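Local coordinates for putative metalloprotease II (Bacteroides fragilis, PDB 4ON1), which binds a zinc ion and probably acts as an extracellular metalloendopeptidase of the fragilysin type, hydrolysing peptide bonds, at residues A[109-114]-A[215-219]; A[68-74]-A[86-92]. One frame throughout, in Å; residues are numbered along the deposited sequence.

Interaction 1: A[109-114]-A[215-219]; sequences YKDKER and SLEHD
Tyr109 and His218 meet through a short polar bond at the buried end of this contact, Tyr109 OH lying 2.7 Å from His218 ND1. The hydroxyl reaches the imidazole at its edge, in the ring plane, while the two rings stand almost perpendicular, their planes 88° apart. With His218 CG lodged between its backbone N and carbonyl carbon (chi1 71°), the imidazole is turned so that ND1 faces the tyrosine. NE2 of the same ring is hydrogen-bonded to Tyr122 of helix 112-126, so both imidazole nitrogens have partners and the ring's rotation is fixed. The edge of the Tyr109 ring also touches the carboxylate of Glu217, CE2 being 3.6 Å from OE2.

Toward the more open side, packing gives way to charge. Arg114 grips Glu217 side-on: NE donates to OE2 at 3.0 Å, and NH2 donates to OE1, also at 3.0 Å and almost straight (175°). Guanidinium and carboxylate are nearly coplanar, and a bend at chi2 in each chain helps bring them together. The remaining nitrogen, NH1, is engaged by Glu117, whereas Leu216 CD2 makes a looser contact with NH2 at 3.9 Å. Asp111 caps helix 112-126 through OD2, which accepts from Arg114 N. The arrangement is a side-on, two-bond salt bridge between the first turns of two helices, linking the fragilysin-type N-terminal domain to helix 217-230.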
loop_
_atom_site.group_PDB
_atom_site.type_symbol
_atom_site.label_atom_id
_atom_site.label_comp_id
_atom_site.label_asym_id
_atom_site.label_seq_id
_atom_site.Cartn_x
_atom_site.Cartn_y
_atom_site.Cartn_z
ATOM N N TYR A 109 16.182 -1.266 -5.933
ATOM C CA TYR A 109 16.072 -2.704 -6.172
ATOM C C TYR A 109 17.438 -3.369 -6.121
ATOM O O TYR A 109 18.423 -2.792 -6.567
ATOM C CB TYR A 109 15.416 -2.976 -7.525
ATOM C CG TYR A 109 13.905 -2.972 -7.474
ATOM C CD1 TYR A 109 13.197 -1.793 -7.277
ATOM C CD2 TYR A 109 13.192 -4.151 -7.634
ATOM C CE1 TYR A 109 11.813 -1.795 -7.229
ATOM C CE2 TYR A 109 11.817 -4.161 -7.600
ATOM C CZ TYR A 109 11.133 -2.982 -7.393
ATOM O OH TYR A 109 9.764 -2.998 -7.357
ATOM N N LYS A 110 17.505 -4.577 -5.571
ATOM C CA LYS A 110 18.791 -5.254 -5.450
ATOM C C LYS A 110 19.351 -5.636 -6.813
ATOM O O LYS A 110 20.542 -5.451 -7.088
ATOM C CB LYS A 110 18.683 -6.493 -4.566
ATOM C CG LYS A 110 20.015 -7.213 -4.421
ATOM C CD LYS A 110 19.959 -8.356 -3.419
ATOM C CE LYS A 110 18.887 -9.356 -3.786
ATOM N NZ LYS A 110 18.872 -10.516 -2.847
ATOM N N ASP A 111 18.486 -6.161 -7.668
ATOM C CA ASP A 111 18.902 -6.616 -8.989
ATOM C C ASP A 111 18.971 -5.439 -9.963
ATOM O O ASP A 111 17.981 -4.733 -10.161
ATOM C CB ASP A 111 17.940 -7.687 -9.504
ATOM C CG ASP A 111 18.310 -8.184 -10.887
ATOM O OD1 ASP A 111 19.077 -9.167 -10.979
ATOM O OD2 ASP A 111 17.841 -7.586 -11.879
ATOM N N LYS A 112 20.145 -5.220 -10.553
ATOM C CA LYS A 112 20.346 -4.076 -11.442
ATOM C C LYS A 112 19.411 -4.083 -12.651
ATOM O O LYS A 112 18.886 -3.035 -13.034
ATOM C CB LYS A 112 21.796 -4.022 -11.936
ATOM C CG LYS A 112 22.000 -2.988 -13.041
ATOM C CD LYS A 112 23.451 -2.792 -13.455
ATOM C CE LYS A 112 23.575 -1.603 -14.411
ATOM N NZ LYS A 112 24.980 -1.146 -14.602
ATOM N N GLU A 113 19.193 -5.256 -13.247
ATOM C CA GLU A 113 18.284 -5.348 -14.387
ATOM C C GLU A 113 16.878 -4.950 -13.968
ATOM O O GLU A 113 16.218 -4.174 -14.660
ATOM C CB GLU A 113 18.260 -6.753 -14.998
ATOM C CG GLU A 113 19.596 -7.272 -15.491
ATOM C CD GLU A 113 19.459 -8.607 -16.204
ATOM O OE1 GLU A 113 18.449 -8.796 -16.919
ATOM O OE2 GLU A 113 20.360 -9.460 -16.057
ATOM N N ARG A 114 16.407 -5.497 -12.852
ATOM C CA ARG A 114 15.069 -5.151 -12.381
ATOM C C ARG A 114 15.005 -3.653 -12.105
ATOM O O ARG A 114 14.027 -2.997 -12.463
ATOM C CB ARG A 114 14.687 -5.947 -11.129
ATOM C CG ARG A 114 13.205 -5.797 -10.718
ATOM C CD ARG A 114 12.243 -6.201 -11.838
ATOM N NE ARG A 114 10.838 -5.953 -11.499
ATOM C CZ ARG A 114 9.910 -5.604 -12.389
ATOM N NH1 ARG A 114 10.239 -5.470 -13.663
ATOM N NH2 ARG A 114 8.657 -5.393 -12.012
ATOM N N SER A 215 1.441 -4.836 -11.727
ATOM C CA SER A 215 1.679 -4.328 -10.371
ATOM C C SER A 215 3.150 -4.484 -9.997
ATOM O O SER A 215 3.695 -5.585 -10.081
ATOM C CB SER A 215 0.807 -5.060 -9.351
ATOM O OG SER A 215 -0.520 -4.573 -9.383
ATOM N N LEU A 216 3.788 -3.387 -9.588
ATOM C CA LEU A 216 5.196 -3.425 -9.216
ATOM C C LEU A 216 5.363 -3.864 -7.764
ATOM O O LEU A 216 4.577 -3.476 -6.905
ATOM C CB LEU A 216 5.841 -2.056 -9.431
ATOM C CG LEU A 216 5.671 -1.436 -10.820
ATOM C CD1 LEU A 216 6.406 -0.089 -10.907
ATOM C CD2 LEU A 216 6.138 -2.398 -11.916
ATOM N N GLU A 217 6.398 -4.661 -7.497
ATOM C CA GLU A 217 6.622 -5.223 -6.164
ATOM C C GLU A 217 6.577 -4.174 -5.050
ATOM O O GLU A 217 5.847 -4.339 -4.070
ATOM C CB GLU A 217 7.969 -5.960 -6.130
ATOM C CG GLU A 217 8.113 -7.055 -7.181
ATOM C CD GLU A 217 8.729 -6.547 -8.468
ATOM O OE1 GLU A 217 8.068 -5.730 -9.140
ATOM O OE2 GLU A 217 9.869 -6.942 -8.806
ATOM N N HIS A 218 7.333 -3.089 -5.206
ATOM C CA HIS A 218 7.394 -2.057 -4.174
ATOM C C HIS A 218 6.091 -1.263 -4.064
ATOM O O HIS A 218 5.779 -0.729 -3.005
ATOM C CB HIS A 218 8.549 -1.093 -4.443
ATOM C CG HIS A 218 8.311 -0.194 -5.609
ATOM N ND1 HIS A 218 8.531 -0.591 -6.911
ATOM C CD2 HIS A 218 7.834 1.072 -5.673
ATOM C CE1 HIS A 218 8.221 0.400 -7.726
ATOM N NE2 HIS A 218 7.792 1.421 -7.001
ATOM N N ASP A 219 5.347 -1.152 -5.162
ATOM C CA ASP A 219 4.041 -0.494 -5.105
ATOM C C ASP A 219 3.068 -1.264 -4.211
ATOM O O ASP A 219 2.331 -0.670 -3.426
ATOM C CB ASP A 219 3.433 -0.346 -6.504
ATOM C CG ASP A 219 3.988 0.848 -7.260
ATOM O OD1 ASP A 219 4.401 1.833 -6.606
ATOM O OD2 ASP A 219 3.994 0.810 -8.509
#

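Interaction 2: A[68-74]-A[86-92]; sequences ESNRPVY and AILSQSY
Glu68 OE2 is gripped by two donors: it accepts from Ser89 OG at 2.8 Å and from a water that is also weakly hydrogen-bonded to Ser91 OG. The other oxygen of this carboxylate, OE1, accepts from Tyr92 OH at 2.5 Å on its syn lone pair and sits at the edge of the tyrosine ring, in its plane. Glu68 reaches both hydroxyls because its CG is anti to the backbone N (chi1 174°) and the chain beyond runs extended. Ser89 OG is itself held in place: it accepts from Ser91 N in an ST turn, while Ser89 CB rests over one face of the Tyr92 ring near its rim. Tyr92 OH has a second partner in Thr221 of helix 217-230.

Farther along, Tyr74 and Leu88 form an antiparallel hydrogen-bonded pair, with Tyr74 N donating to Leu88 O at 3.0 Å and Leu88 N to Tyr74 O at 2.9 Å. Beside this pair Val73 CG1 packs on Ile87 CG2 at 3.6 Å. Beyond Val73 water joins the two backbones: one molecule bridges Pro72 O and Leu88 O, another Pro72 O and Gln90 N. At the exposed margin the Gln90 amide crosses the aliphatic part of Arg71 at a slant, OE1 3.6 Å from Arg71 CD, and a water joins Arg71 NE to Gln90 OE1. With two hydroxyl donors and a water around it, the Glu68 carboxylate is probably stabilised as the anion without a basic partner in these two segments, and it ties the end of strand 52-68, just before the turn into strand 71-78, to the turn that follows strand 84-88.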
loop_
_atom_site.group_PDB
_atom_site.type_symbol
_atom_site.label_atom_id
_atom_site.label_comp_id
_atom_site.label_asym_id
_atom_site.label_seq_id
_atom_site.Cartn_x
_atom_site.Cartn_y
_atom_site.Cartn_z
ATOM N N GLU A 68 5.947 -12.200 0.784
ATOM C CA GLU A 68 6.165 -11.869 -0.617
ATOM C C GLU A 68 7.151 -12.883 -1.208
ATOM O O GLU A 68 8.286 -13.001 -0.730
ATOM C CB GLU A 68 6.704 -10.441 -0.731
ATOM C CG GLU A 68 7.122 -9.980 -2.114
ATOM C CD GLU A 68 7.936 -8.694 -2.048
ATOM O OE1 GLU A 68 7.329 -7.601 -1.956
ATOM O OE2 GLU A 68 9.190 -8.778 -2.060
ATOM N N SER A 69 6.711 -13.634 -2.212
ATOM C CA SER A 69 7.519 -14.727 -2.765
ATOM C C SER A 69 8.023 -15.659 -1.672
ATOM O O SER A 69 9.203 -16.026 -1.653
ATOM C CB SER A 69 8.712 -14.175 -3.549
ATOM O OG SER A 69 8.275 -13.358 -4.622
ATOM N N ASN A 70 7.126 -16.011 -0.755
ATOM C CA ASN A 70 7.448 -16.830 0.413
ATOM C C ASN A 70 8.590 -16.270 1.254
ATOM O O ASN A 70 9.331 -17.032 1.879
ATOM C CB ASN A 70 7.797 -18.253 -0.019
ATOM C CG ASN A 70 6.719 -18.873 -0.876
ATOM O OD1 ASN A 70 5.622 -19.169 -0.401
ATOM N ND2 ASN A 70 7.029 -19.080 -2.152
ATOM N N ARG A 71 8.732 -14.947 1.274
ATOM C CA ARG A 71 9.756 -14.309 2.099
ATOM C C ARG A 71 9.148 -13.142 2.864
ATOM O O ARG A 71 8.237 -12.484 2.365
ATOM C CB ARG A 71 10.918 -13.805 1.250
ATOM C CG ARG A 71 11.715 -14.880 0.510
ATOM C CD ARG A 71 12.514 -15.766 1.443
ATOM N NE ARG A 71 13.328 -16.722 0.691
ATOM C CZ ARG A 71 12.960 -17.966 0.407
ATOM N NH1 ARG A 71 11.767 -18.409 0.782
ATOM N NH2 ARG A 71 13.775 -18.758 -0.277
ATOM N N PRO A 72 9.648 -12.883 4.081
ATOM C CA PRO A 72 9.110 -11.770 4.871
ATOM C C PRO A 72 9.503 -10.408 4.298
ATOM O O PRO A 72 10.594 -10.246 3.739
ATOM C CB PRO A 72 9.730 -11.984 6.258
ATOM C CG PRO A 72 10.996 -12.758 5.998
ATOM C CD PRO A 72 10.741 -13.600 4.768
ATOM N N VAL A 73 8.595 -9.443 4.422
ATOM C CA VAL A 73 8.885 -8.045 4.115
ATOM C C VAL A 73 8.612 -7.231 5.377
ATOM O O VAL A 73 7.652 -7.498 6.090
ATOM C CB VAL A 73 8.027 -7.508 2.945
ATOM C CG1 VAL A 73 8.296 -6.021 2.718
ATOM C CG2 VAL A 73 8.277 -8.308 1.669
ATOM N N TYR A 74 9.478 -6.272 5.677
ATOM C CA TYR A 74 9.378 -5.541 6.930
ATOM C C TYR A 74 9.013 -4.074 6.702
ATOM O O TYR A 74 9.420 -3.460 5.714
ATOM C CB TYR A 74 10.687 -5.667 7.720
ATOM C CG TYR A 74 11.075 -7.103 8.025
ATOM C CD1 TYR A 74 10.392 -7.839 8.991
ATOM C CD2 TYR A 74 12.106 -7.730 7.334
ATOM C CE1 TYR A 74 10.736 -9.154 9.270
ATOM C CE2 TYR A 74 12.457 -9.048 7.604
ATOM C CZ TYR A 74 11.771 -9.750 8.572
ATOM O OH TYR A 74 12.122 -11.050 8.844
ATOM N N ALA A 86 9.440 3.263 5.756
ATOM C CA ALA A 86 10.389 2.510 4.947
ATOM C C ALA A 86 9.929 1.078 4.821
ATOM O O ALA A 86 9.135 0.593 5.630
ATOM C CB ALA A 86 11.799 2.568 5.550
ATOM N N ILE A 87 10.420 0.418 3.779
ATOM C CA ILE A 87 10.107 -0.976 3.505
ATOM C C ILE A 87 11.387 -1.739 3.215
ATOM O O ILE A 87 12.211 -1.265 2.441
ATOM C CB ILE A 87 9.147 -1.091 2.306
ATOM C CG1 ILE A 87 7.872 -0.279 2.581
ATOM C CG2 ILE A 87 8.804 -2.542 2.025
ATOM C CD1 ILE A 87 6.945 -0.173 1.393
ATOM N N LEU A 88 11.565 -2.907 3.835
ATOM C CA LEU A 88 12.704 -3.757 3.507
ATOM C C LEU A 88 12.247 -5.101 2.982
ATOM O O LEU A 88 11.648 -5.891 3.707
ATOM C CB LEU A 88 13.621 -3.979 4.716
ATOM C CG LEU A 88 14.747 -4.986 4.423
ATOM C CD1 LEU A 88 15.632 -4.534 3.259
ATOM C CD2 LEU A 88 15.593 -5.234 5.658
ATOM N N SER A 89 12.532 -5.342 1.708
ATOM C CA SER A 89 12.325 -6.649 1.105
ATOM C C SER A 89 13.678 -7.220 0.739
ATOM O O SER A 89 14.661 -6.486 0.681
ATOM C CB SER A 89 11.437 -6.537 -0.134
ATOM O OG SER A 89 11.571 -7.671 -0.973
ATOM N N GLN A 90 13.738 -8.516 0.476
ATOM C CA GLN A 90 14.994 -9.108 0.043
ATOM C C GLN A 90 15.357 -8.674 -1.381
ATOM O O GLN A 90 16.509 -8.796 -1.788
ATOM C CB GLN A 90 14.928 -10.637 0.143
ATOM C CG GLN A 90 14.904 -11.121 1.588
ATOM C CD GLN A 90 14.829 -12.625 1.713
ATOM O OE1 GLN A 90 15.045 -13.356 0.745
ATOM N NE2 GLN A 90 14.540 -13.099 2.920
ATOM N N SER A 91 14.382 -8.141 -2.115
ATOM C CA SER A 91 14.571 -7.755 -3.519
ATOM C C SER A 91 14.616 -6.244 -3.752
ATOM O O SER A 91 15.025 -5.777 -4.819
ATOM C CB SER A 91 13.452 -8.344 -4.376
ATOM O OG SER A 91 13.393 -9.746 -4.220
ATOM N N TYR A 92 14.146 -5.478 -2.776
ATOM C CA TYR A 92 14.085 -4.035 -2.935
ATOM C C TYR A 92 13.919 -3.387 -1.568
ATOM O O TYR A 92 13.604 -4.059 -0.589
ATOM C CB TYR A 92 12.922 -3.643 -3.860
ATOM C CG TYR A 92 11.591 -4.047 -3.279
ATOM C CD1 TYR A 92 10.920 -3.213 -2.386
ATOM C CD2 TYR A 92 11.026 -5.277 -3.583
ATOM C CE1 TYR A 92 9.723 -3.583 -1.834
ATOM C CE2 TYR A 92 9.822 -5.661 -3.036
ATOM C CZ TYR A 92 9.178 -4.804 -2.158
ATOM O OH TYR A 92 7.987 -5.165 -1.592
HETATM O O HOH W 1 10.028 -9.234 -4.491
HETATM O O HOH W 2 15.984 -15.991 0.852
HETATM O O HOH W 3 11.669 -10.380 1.126
HETATM O O HOH W 4 12.911 -8.443 4.025
#

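Overall arrangement
Interaction 2 comes first along the chain and is complete before interaction 1 opens; their centres are 11 Å apart, on the same side of the chain's centre. Interaction 2 lies in the hairpin of strands 71-78 and 84-88, which pairs on through strands 92-99 and 102-109, each antiparallel to the last, to the start of helix 112-126, where interaction 1 begins. The two contacts touch directly: Lys110 N is 2.9 Å from Ser91 O, and the rings of Tyr92 and Tyr109 meet. Helix 217-230 supplies one side of interaction 1 and packs against interaction 2 through Thr221, so the fragilysin-type N-terminal domain is fastened to this helix at adjoining points, away from the zinc site of His334, His338, His344 and Asp176.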